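Local atomic coordinates of streptokinase domain B (Streptococcus dysgalactiae subsp. equisimilis, PDB entry 1QQR), a protein that probably serves as one domain of a bacterial, non-proteolytic plasminogen activator, contributing to the activation that leads to fibrinolysis. Residues S7-T13 with T32-L38; G41-Q47 with E90-V95; L19-F25 with Y125-E131. One frame throughout, in Å; residues are numbered along the deposited sequence.

Contact 1 of 3, residues S7-T13 with T32-L38; sequences SVDVEYT and TKLLKTL
Val10 faces two residues of the other strand at once, Leu35 and Lys36, and this classic beta bulge breaks the regular antiparallel pairing of 8-13 with 33-38. The pair belongs to the mixed sheet of the domain, consistent with the beta-grasp fold of the streptokinase and staphylokinase family, and the two strand segments run 142° apart in direction.

Backbone hydrogen bonds run the length of the pair. Val8 pairs in both directions with Leu38, and Tyr12 does the same with Lys33. At the bulge, Val10 N reaches Lys36 O at 2.7 Å, while Val10 O takes its main bond from Leu35 N, also at 2.7 Å; Lys36 N lies 3.5 Å from Val10 O and adds a weak second bond. The extra residue shifts the register by one before Glu11 meets Leu34.

Polar side chains meet on the face that carries Asp9, Glu11, Leu34 and Thr37. Asp9 and Thr37 lie side by side, and Thr37 OG1 donates to Asp9 OD1 at 3.0 Å, arriving on the anti side but 28° out of the carboxylate plane. Glu11 OE1 receives a weak bond from Thr32 OG1. Between the two acids, Leu34 reaches across, its CD1 3.6 Å from Asp9 CB.

The face of Val8, Val10, Tyr12 and Leu38, which also carries Lys33 and Lys36, makes the apolar contacts and is covered by helix 46-60 and strand 43-45. Val10 CG2 meets Leu38 CD1 at 4.1 Å. With its ring anti to its backbone N (chi1 -176°), Tyr12 packs on Leu49 and Ala53 of the helix, and its hydroxyl is hydrogen-bonded to Glu122 of strand 111-128. Near the root of that side chain Leu35 closes in, its CD1 3.5 Å from Tyr12 CB.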
loop_
_atom_site.group_PDB
_atom_site.type_symbol
_atom_site.label_atom_id
_atom_site.label_comp_id
_atom_site.label_asym_id
_atom_site.label_seq_id
_atom_site.Cartn_x
_atom_site.Cartn_y
_atom_site.Cartn_z
ATOM N N SER A 7 17.010 -7.010 -1.948
ATOM C CA SER A 7 15.620 -7.389 -2.080
ATOM C C SER A 7 14.751 -6.363 -1.381
ATOM O O SER A 7 15.204 -5.671 -0.472
ATOM C CB SER A 7 15.426 -8.726 -1.378
ATOM O OG SER A 7 14.703 -9.629 -2.168
ATOM N N VAL A 8 13.500 -6.261 -1.797
ATOM C CA VAL A 8 12.587 -5.364 -1.115
ATOM C C VAL A 8 11.257 -6.080 -0.934
ATOM O O VAL A 8 10.604 -6.442 -1.915
ATOM C CB VAL A 8 12.398 -4.055 -1.882
ATOM C CG1 VAL A 8 11.292 -3.224 -1.247
ATOM C CG2 VAL A 8 13.676 -3.272 -1.834
ATOM N N ASP A 9 10.883 -6.348 0.315
ATOM C CA ASP A 9 9.588 -7.000 0.566
ATOM C C ASP A 9 8.570 -5.884 0.411
ATOM O O ASP A 9 8.651 -4.870 1.114
ATOM C CB ASP A 9 9.454 -7.531 1.999
ATOM C CG ASP A 9 10.302 -8.749 2.263
ATOM O OD1 ASP A 9 10.588 -9.491 1.306
ATOM O OD2 ASP A 9 10.659 -8.966 3.441
ATOM N N VAL A 10 7.632 -6.051 -0.512
ATOM C CA VAL A 10 6.622 -5.027 -0.714
ATOM C C VAL A 10 5.368 -5.385 0.068
ATOM O O VAL A 10 4.666 -6.349 -0.261
ATOM C CB VAL A 10 6.259 -4.867 -2.213
ATOM C CG1 VAL A 10 5.238 -3.749 -2.394
ATOM C CG2 VAL A 10 7.499 -4.568 -3.018
ATOM N N GLU A 11 5.113 -4.619 1.123
ATOM C CA GLU A 11 3.930 -4.826 1.929
ATOM C C GLU A 11 2.828 -3.853 1.508
ATOM O O GLU A 11 3.084 -2.744 1.014
ATOM C CB GLU A 11 4.255 -4.672 3.410
ATOM C CG GLU A 11 4.913 -5.909 3.990
ATOM C CD GLU A 11 5.512 -5.671 5.368
ATOM O OE1 GLU A 11 4.842 -5.067 6.228
ATOM O OE2 GLU A 11 6.659 -6.102 5.597
ATOM N N TYR A 12 1.590 -4.267 1.733
ATOM C CA TYR A 12 0.457 -3.464 1.315
ATOM C C TYR A 12 -0.578 -3.275 2.395
ATOM O O TYR A 12 -0.900 -4.199 3.136
ATOM C CB TYR A 12 -0.186 -4.149 0.109
ATOM C CG TYR A 12 -1.329 -3.403 -0.518
ATOM C CD1 TYR A 12 -1.105 -2.295 -1.312
ATOM C CD2 TYR A 12 -2.644 -3.826 -0.329
ATOM C CE1 TYR A 12 -2.161 -1.618 -1.910
ATOM C CE2 TYR A 12 -3.723 -3.158 -0.922
ATOM C CZ TYR A 12 -3.476 -2.055 -1.717
ATOM O OH TYR A 12 -4.526 -1.427 -2.366
ATOM N N THR A 13 -1.066 -2.057 2.514
ATOM C CA THR A 13 -2.138 -1.782 3.446
ATOM C C THR A 13 -3.130 -0.829 2.752
ATOM O O THR A 13 -2.741 0.095 2.021
ATOM C CB THR A 13 -1.644 -1.195 4.771
ATOM O OG1 THR A 13 -2.755 -1.115 5.664
ATOM C CG2 THR A 13 -1.069 0.178 4.600
ATOM N N THR A 32 -1.211 -5.398 7.418
ATOM C CA THR A 32 -0.496 -5.252 6.173
ATOM C C THR A 32 -0.468 -6.649 5.604
ATOM O O THR A 32 -0.606 -7.630 6.323
ATOM C CB THR A 32 0.943 -4.774 6.367
ATOM O OG1 THR A 32 1.685 -5.788 7.045
ATOM C CG2 THR A 32 0.973 -3.481 7.177
ATOM N N LYS A 33 -0.321 -6.735 4.303
ATOM C CA LYS A 33 -0.264 -8.005 3.623
ATOM C C LYS A 33 0.998 -7.930 2.767
ATOM O O LYS A 33 1.283 -6.889 2.165
ATOM C CB LYS A 33 -1.497 -8.141 2.749
ATOM C CG LYS A 33 -1.442 -9.246 1.730
ATOM C CD LYS A 33 -2.663 -9.184 0.830
ATOM C CE LYS A 33 -2.629 -10.267 -0.226
ATOM N NZ LYS A 33 -3.867 -10.179 -1.048
ATOM N N LEU A 34 1.788 -8.998 2.747
ATOM C CA LEU A 34 2.980 -8.978 1.909
ATOM C C LEU A 34 2.479 -9.251 0.515
ATOM O O LEU A 34 1.796 -10.236 0.272
ATOM C CB LEU A 34 3.997 -10.063 2.281
ATOM C CG LEU A 34 5.162 -9.954 1.277
ATOM C CD1 LEU A 34 6.320 -9.212 1.915
ATOM C CD2 LEU A 34 5.593 -11.320 0.792
ATOM N N LEU A 35 2.792 -8.354 -0.400
ATOM C CA LEU A 35 2.383 -8.537 -1.773
ATOM C C LEU A 35 3.380 -9.487 -2.413
ATOM O O LEU A 35 3.022 -10.531 -2.938
ATOM C CB LEU A 35 2.431 -7.203 -2.487
ATOM C CG LEU A 35 1.116 -6.694 -3.037
ATOM C CD1 LEU A 35 0.008 -6.907 -1.996
ATOM C CD2 LEU A 35 1.298 -5.231 -3.433
ATOM N N LYS A 36 4.647 -9.098 -2.366
ATOM C CA LYS A 36 5.714 -9.898 -2.939
ATOM C C LYS A 36 7.091 -9.319 -2.628
ATOM O O LYS A 36 7.222 -8.200 -2.129
ATOM C CB LYS A 36 5.520 -10.006 -4.455
ATOM C CG LYS A 36 5.240 -8.686 -5.159
ATOM C CD LYS A 36 4.717 -8.927 -6.592
ATOM C CE LYS A 36 4.190 -7.632 -7.254
ATOM N NZ LYS A 36 3.740 -7.783 -8.688
ATOM N N THR A 37 8.113 -10.104 -2.918
ATOM C CA THR A 37 9.482 -9.691 -2.716
ATOM C C THR A 37 9.998 -9.395 -4.107
ATOM O O THR A 37 9.978 -10.253 -4.978
ATOM C CB THR A 37 10.275 -10.816 -2.071
ATOM O OG1 THR A 37 9.594 -11.212 -0.878
ATOM C CG2 THR A 37 11.683 -10.348 -1.707
ATOM N N LEU A 38 10.432 -8.166 -4.322
ATOM C CA LEU A 38 10.904 -7.755 -5.632
ATOM C C LEU A 38 12.318 -7.244 -5.546
ATOM O O LEU A 38 12.906 -7.187 -4.472
ATOM C CB LEU A 38 10.012 -6.636 -6.179
ATOM C CG LEU A 38 8.559 -7.035 -6.425
ATOM C CD1 LEU A 38 7.782 -5.826 -6.948
ATOM C CD2 LEU A 38 8.519 -8.180 -7.429
#

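Contact 2 of 3, residues G41-Q47 with E90-V95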
loop_
_atom_site.group_PDB
_atom_site.type_symbol
_atom_site.label_atom_id
_atom_site.label_comp_id
_atom_site.label_asym_id
_atom_site.label_seq_id
_atom_site.Cartn_x
_atom_site.Cartn_y
_atom_site.Cartn_z
ATOM N N GLY A 41 14.146 -1.644 -8.993
ATOM C CA GLY A 41 13.833 -1.501 -10.408
ATOM C C GLY A 41 12.586 -2.239 -10.878
ATOM O O GLY A 41 12.014 -1.902 -11.910
ATOM N N ASP A 42 12.159 -3.264 -10.155
ATOM C CA ASP A 42 10.946 -3.960 -10.552
ATOM C C ASP A 42 9.801 -2.948 -10.452
ATOM O O ASP A 42 9.905 -1.936 -9.737
ATOM C CB ASP A 42 10.683 -5.136 -9.620
ATOM C CG ASP A 42 11.560 -6.326 -9.930
ATOM O OD1 ASP A 42 12.571 -6.146 -10.642
ATOM O OD2 ASP A 42 11.242 -7.441 -9.459
ATOM N N THR A 43 8.709 -3.206 -11.154
ATOM C CA THR A 43 7.596 -2.276 -11.116
ATOM C C THR A 43 6.306 -2.920 -10.659
ATOM O O THR A 43 6.144 -4.129 -10.737
ATOM C CB THR A 43 7.327 -1.669 -12.482
ATOM O OG1 THR A 43 7.056 -2.729 -13.404
ATOM C CG2 THR A 43 8.512 -0.827 -12.943
ATOM N N ILE A 44 5.403 -2.073 -10.183
ATOM C CA ILE A 44 4.079 -2.458 -9.709
ATOM C C ILE A 44 3.218 -1.370 -10.324
ATOM O O ILE A 44 3.582 -0.205 -10.236
ATOM C CB ILE A 44 3.999 -2.377 -8.183
ATOM C CG1 ILE A 44 5.000 -3.353 -7.577
ATOM C CG2 ILE A 44 2.618 -2.739 -7.706
ATOM C CD1 ILE A 44 5.184 -3.191 -6.111
ATOM N N THR A 45 2.105 -1.742 -10.953
ATOM C CA THR A 45 1.238 -0.765 -11.599
ATOM C C THR A 45 -0.025 -0.545 -10.787
ATOM O O THR A 45 -0.398 -1.389 -9.960
ATOM C CB THR A 45 0.786 -1.256 -12.983
ATOM O OG1 THR A 45 0.146 -2.532 -12.838
ATOM C CG2 THR A 45 1.971 -1.411 -13.916
ATOM N N SER A 46 -0.689 0.581 -11.045
ATOM C CA SER A 46 -1.942 0.905 -10.368
ATOM C C SER A 46 -3.018 -0.158 -10.638
ATOM O O SER A 46 -3.819 -0.465 -9.758
ATOM C CB SER A 46 -2.426 2.271 -10.815
ATOM O OG SER A 46 -2.355 2.364 -12.220
ATOM N N GLN A 47 -3.026 -0.757 -11.824
ATOM C CA GLN A 47 -4.037 -1.790 -12.088
ATOM C C GLN A 47 -3.849 -2.998 -11.182
ATOM O O GLN A 47 -4.817 -3.588 -10.707
ATOM C CB GLN A 47 -4.021 -2.241 -13.553
ATOM C CG GLN A 47 -4.515 -1.183 -14.534
ATOM C CD GLN A 47 -3.425 -0.247 -14.986
ATOM O OE1 GLN A 47 -3.655 0.617 -15.829
ATOM N NE2 GLN A 47 -2.231 -0.407 -14.432
ATOM N N GLU A 90 -3.490 6.518 -13.991
ATOM C CA GLU A 90 -2.843 5.231 -13.776
ATOM C C GLU A 90 -1.364 5.516 -13.539
ATOM O O GLU A 90 -0.847 6.547 -13.973
ATOM C CB GLU A 90 -3.026 4.337 -14.991
ATOM C CG GLU A 90 -4.487 4.070 -15.305
ATOM C CD GLU A 90 -5.227 3.361 -14.180
ATOM O OE1 GLU A 90 -6.461 3.201 -14.284
ATOM O OE2 GLU A 90 -4.587 2.947 -13.191
ATOM N N PHE A 91 -0.683 4.628 -12.828
ATOM C CA PHE A 91 0.724 4.847 -12.544
ATOM C C PHE A 91 1.505 3.553 -12.415
ATOM O O PHE A 91 0.935 2.472 -12.319
ATOM C CB PHE A 91 0.872 5.660 -11.243
ATOM C CG PHE A 91 0.248 4.999 -10.009
ATOM C CD1 PHE A 91 0.798 3.847 -9.444
ATOM C CD2 PHE A 91 -0.881 5.552 -9.404
ATOM C CE1 PHE A 91 0.235 3.258 -8.295
ATOM C CE2 PHE A 91 -1.450 4.970 -8.259
ATOM C CZ PHE A 91 -0.888 3.819 -7.704
ATOM N N THR A 92 2.821 3.679 -12.416
ATOM C CA THR A 92 3.694 2.539 -12.217
ATOM C C THR A 92 4.647 2.959 -11.101
ATOM O O THR A 92 5.097 4.099 -11.047
ATOM C CB THR A 92 4.547 2.212 -13.459
ATOM O OG1 THR A 92 5.237 3.396 -13.857
ATOM C CG2 THR A 92 3.693 1.694 -14.607
ATOM N N TYR A 93 4.919 2.051 -10.181
ATOM C CA TYR A 93 5.856 2.354 -9.121
ATOM C C TYR A 93 7.048 1.442 -9.344
ATOM O O TYR A 93 6.899 0.218 -9.482
ATOM C CB TYR A 93 5.267 2.080 -7.741
ATOM C CG TYR A 93 6.350 2.032 -6.675
ATOM C CD1 TYR A 93 7.158 3.146 -6.424
ATOM C CD2 TYR A 93 6.611 0.857 -5.972
ATOM C CE1 TYR A 93 8.203 3.078 -5.494
ATOM C CE2 TYR A 93 7.661 0.781 -5.048
ATOM C CZ TYR A 93 8.451 1.888 -4.817
ATOM O OH TYR A 93 9.520 1.797 -3.946
ATOM N N ARG A 94 8.227 2.044 -9.384
ATOM C CA ARG A 94 9.469 1.302 -9.584
ATOM C C ARG A 94 10.095 1.166 -8.204
ATOM O O ARG A 94 10.243 2.152 -7.496
ATOM C CB ARG A 94 10.398 2.095 -10.515
ATOM C CG ARG A 94 11.670 1.378 -10.893
ATOM C CD ARG A 94 12.701 2.355 -11.459
ATOM N NE ARG A 94 13.956 1.688 -11.806
ATOM C CZ ARG A 94 15.117 2.312 -11.997
ATOM N NH1 ARG A 94 15.200 3.633 -11.871
ATOM N NH2 ARG A 94 16.197 1.610 -12.316
ATOM N N VAL A 95 10.444 -0.048 -7.806
ATOM C CA VAL A 95 11.041 -0.223 -6.490
ATOM C C VAL A 95 12.322 0.571 -6.406
ATOM O O VAL A 95 13.329 0.228 -7.025
ATOM C CB VAL A 95 11.318 -1.685 -6.200
ATOM C CG1 VAL A 95 11.990 -1.824 -4.850
ATOM C CG2 VAL A 95 10.012 -2.456 -6.228
HETATM O O HOH W 1 13.895 -0.009 -13.614
#
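Ser46 OG is held by two consecutive residues, Glu90 and Phe91: it donates to Glu90 OE2 at 2.5 Å, using the anti lone pair of that carboxylate oxygen, and accepts from Phe91 N at 2.9 Å. The hydroxyl sits between its own backbone N and carbonyl carbon (chi1 47°), which turns it to the 90-95 segment. The serine CB stands 3.6 Å from the centroid of the Phe91 ring, almost exactly on the normal, a CH-pi contact. Ser46 N also bonds Phe91 O, so the serine meets Phe91 through backbone and side chain alike. Next to it the amide of Gln47 stacks on the Glu90 carboxylate, the two planes 21° apart.

From here the segments run as a short antiparallel pair, strand 43-45 against 92-94. Ile44 and Tyr93 form its hydrogen-bonded pair, with Tyr93 N to Ile44 O at 2.6 Å, and the CD1 of Ile44 comes to the edge of the tyrosine ring. Thr43 with Arg94 and Thr45 with Thr92 share the opposite face; the two methyls Thr45 CG2 and Thr92 CG2 touch at 3.6 Å. At the far end Gly41 N bonds Val95 O at 2.8 Å and Val95 N bonds Asp42 O. Arg94 CG passes 3.5 Å from Gly41 O, and a water donating to Gly41 O also accepts a weak bond from Arg94 NE, loosely bridging them.

Thr45 is the N-cap of helix 46-60, so the sheet leads straight into it: Thr45 OG1 caps a backbone N of the first turn and Glu48 returns a bond to Thr45 N, the reciprocal pattern of a capping box. On the face of Ile44 and Tyr93, Phe91 and Tyr93 pack on strand 64-76, Ile44 reaches Val10 of strand 8-18 and Ile120 of strand 111-128, and the Tyr93 hydroxyl bonds Asp118.

Contact 3 of 3, residues L19-F25 with Y125-E131; sequences LNPDDDF and YVLKKGE
Leu19 N donates to Val126 O at 3.0 Å, coming in nearly along the C=O axis (172° at the oxygen), and this backbone bond ties the start of the 19-25 loop to the end of strand 111-128. A second bond joins side chains: Asn20 ND2 gives a hydrogen to Glu131 OE1 at 3.2 Å. The amide and carboxylate are nearly coplanar, 15° apart, and the acid oxygen lies close to the amide plane. Glu131 is held in place by the type II turn from Lys128, closed by its own N bonding Lys128 O. Farther out, Asp22 OD2 and Lys128 NZ form a long salt bridge of 3.7 Å; both atoms also bond the hydroxyl of Tyr64, weakly in the case of the lysine.

Apolar groups fill in around these bonds. The Leu19 branches split, CD1 going to Tyr125 CD2 at 4.0 Å and CD2 to Leu127 CD1 at 3.8 Å; CD2 also lies against Val126 O. On the other side of the strand Val126 CG2 meets CZ of Phe25 at 4.0 Å, and the Phe25 ring also stacks with His61.

With one backbone bond, one amide-carboxylate bond and a stretched ion pair, the loop is pinned at separate points; the ion pair is probably weak by itself, and the Tyr64 hydroxyl links its two groups.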
loop_
_atom_site.group_PDB
_atom_site.type_symbol
_atom_site.label_atom_id
_atom_site.label_comp_id
_atom_site.label_asym_id
_atom_site.label_seq_id
_atom_site.Cartn_x
_atom_site.Cartn_y
_atom_site.Cartn_z
ATOM N N LEU A 19 -19.003 5.795 0.634
ATOM C CA LEU A 19 -19.579 7.091 0.293
ATOM C C LEU A 19 -20.633 7.546 1.299
ATOM O O LEU A 19 -20.680 8.724 1.643
ATOM C CB LEU A 19 -20.125 7.086 -1.133
ATOM C CG LEU A 19 -19.070 7.328 -2.239
ATOM C CD1 LEU A 19 -17.942 8.212 -1.704
ATOM C CD2 LEU A 19 -18.485 6.024 -2.706
ATOM N N ASN A 20 -21.482 6.638 1.768
ATOM C CA ASN A 20 -22.423 6.997 2.826
ATOM C C ASN A 20 -22.212 5.975 3.961
ATOM O O ASN A 20 -21.980 4.788 3.706
ATOM C CB ASN A 20 -23.885 7.077 2.327
ATOM C CG ASN A 20 -24.346 5.837 1.595
ATOM O OD1 ASN A 20 -24.483 4.765 2.188
ATOM N ND2 ASN A 20 -24.611 5.981 0.295
ATOM N N PRO A 21 -22.275 6.434 5.231
ATOM C CA PRO A 21 -22.084 5.651 6.466
ATOM C C PRO A 21 -22.424 4.164 6.506
ATOM O O PRO A 21 -23.347 3.700 5.845
ATOM C CB PRO A 21 -22.873 6.447 7.513
ATOM C CG PRO A 21 -23.882 7.192 6.699
ATOM C CD PRO A 21 -23.045 7.653 5.539
ATOM N N ASP A 22 -21.644 3.432 7.298
ATOM C CA ASP A 22 -21.814 1.997 7.518
ATOM C C ASP A 22 -20.882 1.591 8.661
ATOM O O ASP A 22 -19.672 1.805 8.593
ATOM C CB ASP A 22 -21.469 1.191 6.263
ATOM C CG ASP A 22 -21.620 -0.318 6.474
ATOM O OD1 ASP A 22 -21.118 -0.843 7.495
ATOM O OD2 ASP A 22 -22.234 -0.987 5.618
ATOM N N ASP A 23 -21.451 1.004 9.708
ATOM C CA ASP A 23 -20.679 0.587 10.876
ATOM C C ASP A 23 -19.583 -0.434 10.614
ATOM O O ASP A 23 -18.480 -0.303 11.144
ATOM C CB ASP A 23 -21.609 0.040 11.961
ATOM C CG ASP A 23 -22.493 1.112 12.559
ATOM O OD1 ASP A 23 -21.968 2.210 12.861
ATOM O OD2 ASP A 23 -23.706 0.854 12.734
ATOM N N ASP A 24 -19.883 -1.452 9.812
ATOM C CA ASP A 24 -18.902 -2.495 9.511
ATOM C C ASP A 24 -17.510 -1.926 9.259
ATOM O O ASP A 24 -16.503 -2.608 9.479
ATOM C CB ASP A 24 -19.359 -3.318 8.307
ATOM C CG ASP A 24 -20.682 -4.022 8.553
ATOM O OD1 ASP A 24 -20.767 -4.799 9.534
ATOM O OD2 ASP A 24 -21.632 -3.796 7.766
ATOM N N PHE A 25 -17.460 -0.678 8.797
ATOM C CA PHE A 25 -16.188 -0.018 8.540
ATOM C C PHE A 25 -15.711 0.679 9.814
ATOM O O PHE A 25 -15.787 1.901 9.948
ATOM C CB PHE A 25 -16.311 0.978 7.381
ATOM C CG PHE A 25 -16.497 0.319 6.039
ATOM C CD1 PHE A 25 -17.760 -0.078 5.610
ATOM C CD2 PHE A 25 -15.403 0.044 5.227
ATOM C CE1 PHE A 25 -17.924 -0.746 4.401
ATOM C CE2 PHE A 25 -15.558 -0.624 4.017
ATOM C CZ PHE A 25 -16.819 -1.018 3.604
ATOM N N TYR A 125 -12.354 5.109 -2.021
ATOM C CA TYR A 125 -13.721 5.408 -1.635
ATOM C C TYR A 125 -14.474 4.198 -2.161
ATOM O O TYR A 125 -14.211 3.772 -3.281
ATOM C CB TYR A 125 -14.214 6.675 -2.339
ATOM C CG TYR A 125 -13.721 7.926 -1.663
ATOM C CD1 TYR A 125 -12.778 8.752 -2.275
ATOM C CD2 TYR A 125 -14.154 8.253 -0.378
ATOM C CE1 TYR A 125 -12.271 9.874 -1.609
ATOM C CE2 TYR A 125 -13.659 9.363 0.290
ATOM C CZ TYR A 125 -12.717 10.169 -0.326
ATOM O OH TYR A 125 -12.211 11.259 0.349
ATOM N N VAL A 126 -15.358 3.609 -1.360
ATOM C CA VAL A 126 -16.133 2.456 -1.835
ATOM C C VAL A 126 -17.644 2.705 -1.835
ATOM O O VAL A 126 -18.153 3.586 -1.146
ATOM C CB VAL A 126 -15.833 1.182 -1.018
ATOM C CG1 VAL A 126 -14.350 0.830 -1.148
ATOM C CG2 VAL A 126 -16.232 1.383 0.433
ATOM N N LEU A 127 -18.370 1.898 -2.587
ATOM C CA LEU A 127 -19.811 2.089 -2.720
ATOM C C LEU A 127 -20.547 0.766 -2.593
ATOM O O LEU A 127 -20.086 -0.253 -3.119
ATOM C CB LEU A 127 -20.065 2.691 -4.105
ATOM C CG LEU A 127 -21.412 3.165 -4.621
ATOM C CD1 LEU A 127 -21.701 4.569 -4.107
ATOM C CD2 LEU A 127 -21.359 3.199 -6.129
ATOM N N LYS A 128 -21.680 0.752 -1.898
ATOM C CA LYS A 128 -22.413 -0.500 -1.799
ATOM C C LYS A 128 -22.916 -0.689 -3.225
ATOM O O LYS A 128 -23.386 0.263 -3.840
ATOM C CB LYS A 128 -23.581 -0.398 -0.811
ATOM C CG LYS A 128 -23.951 -1.740 -0.162
ATOM C CD LYS A 128 -25.338 -1.720 0.487
ATOM C CE LYS A 128 -25.429 -0.745 1.655
ATOM N NZ LYS A 128 -24.642 -1.182 2.854
ATOM N N LYS A 129 -22.768 -1.891 -3.775
ATOM C CA LYS A 129 -23.199 -2.130 -5.142
ATOM C C LYS A 129 -24.697 -1.957 -5.240
ATOM O O LYS A 129 -25.438 -2.284 -4.304
ATOM C CB LYS A 129 -22.761 -3.522 -5.625
ATOM C CG LYS A 129 -21.413 -3.482 -6.358
ATOM C CD LYS A 129 -21.151 -4.720 -7.215
ATOM C CE LYS A 129 -20.971 -5.958 -6.354
ATOM N NZ LYS A 129 -20.672 -7.159 -7.180
ATOM N N GLY A 130 -25.140 -1.432 -6.374
ATOM C CA GLY A 130 -26.555 -1.170 -6.537
ATOM C C GLY A 130 -26.804 0.294 -6.202
ATOM O O GLY A 130 -27.649 0.946 -6.821
ATOM N N GLU A 131 -26.055 0.816 -5.227
ATOM C CA GLU A 131 -26.179 2.211 -4.812
ATOM C C GLU A 131 -25.408 3.136 -5.747
ATOM O O GLU A 131 -24.594 2.687 -6.556
ATOM C CB GLU A 131 -25.731 2.384 -3.350
ATOM C CG GLU A 131 -26.825 1.934 -2.354
ATOM C CD GLU A 131 -26.484 2.143 -0.872
ATOM O OE1 GLU A 131 -25.883 3.183 -0.513
ATOM O OE2 GLU A 131 -26.849 1.262 -0.058
#

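Contacts 1 and 2 lie nearer the middle of the domain and touch each other: Val8, Val10 and Leu38 pack against Ile44 and Val95, joining the larger mixed sheet to the small two-stranded one. Strand 43-45 directly follows strand 33-38, so the chain passes between them. Both contacts are partly buried and rest on repeated backbone pairing, each with one face turned to the hydrophobic interior and the other richer in polar side chains. Contact 3, at the surface and about 28 Å centre to centre from either, reaches the mixed sheet of contact 1 at the end of strand 111-128, neighbour of 8-18, where a loop is held by few bonds and a long ion pair.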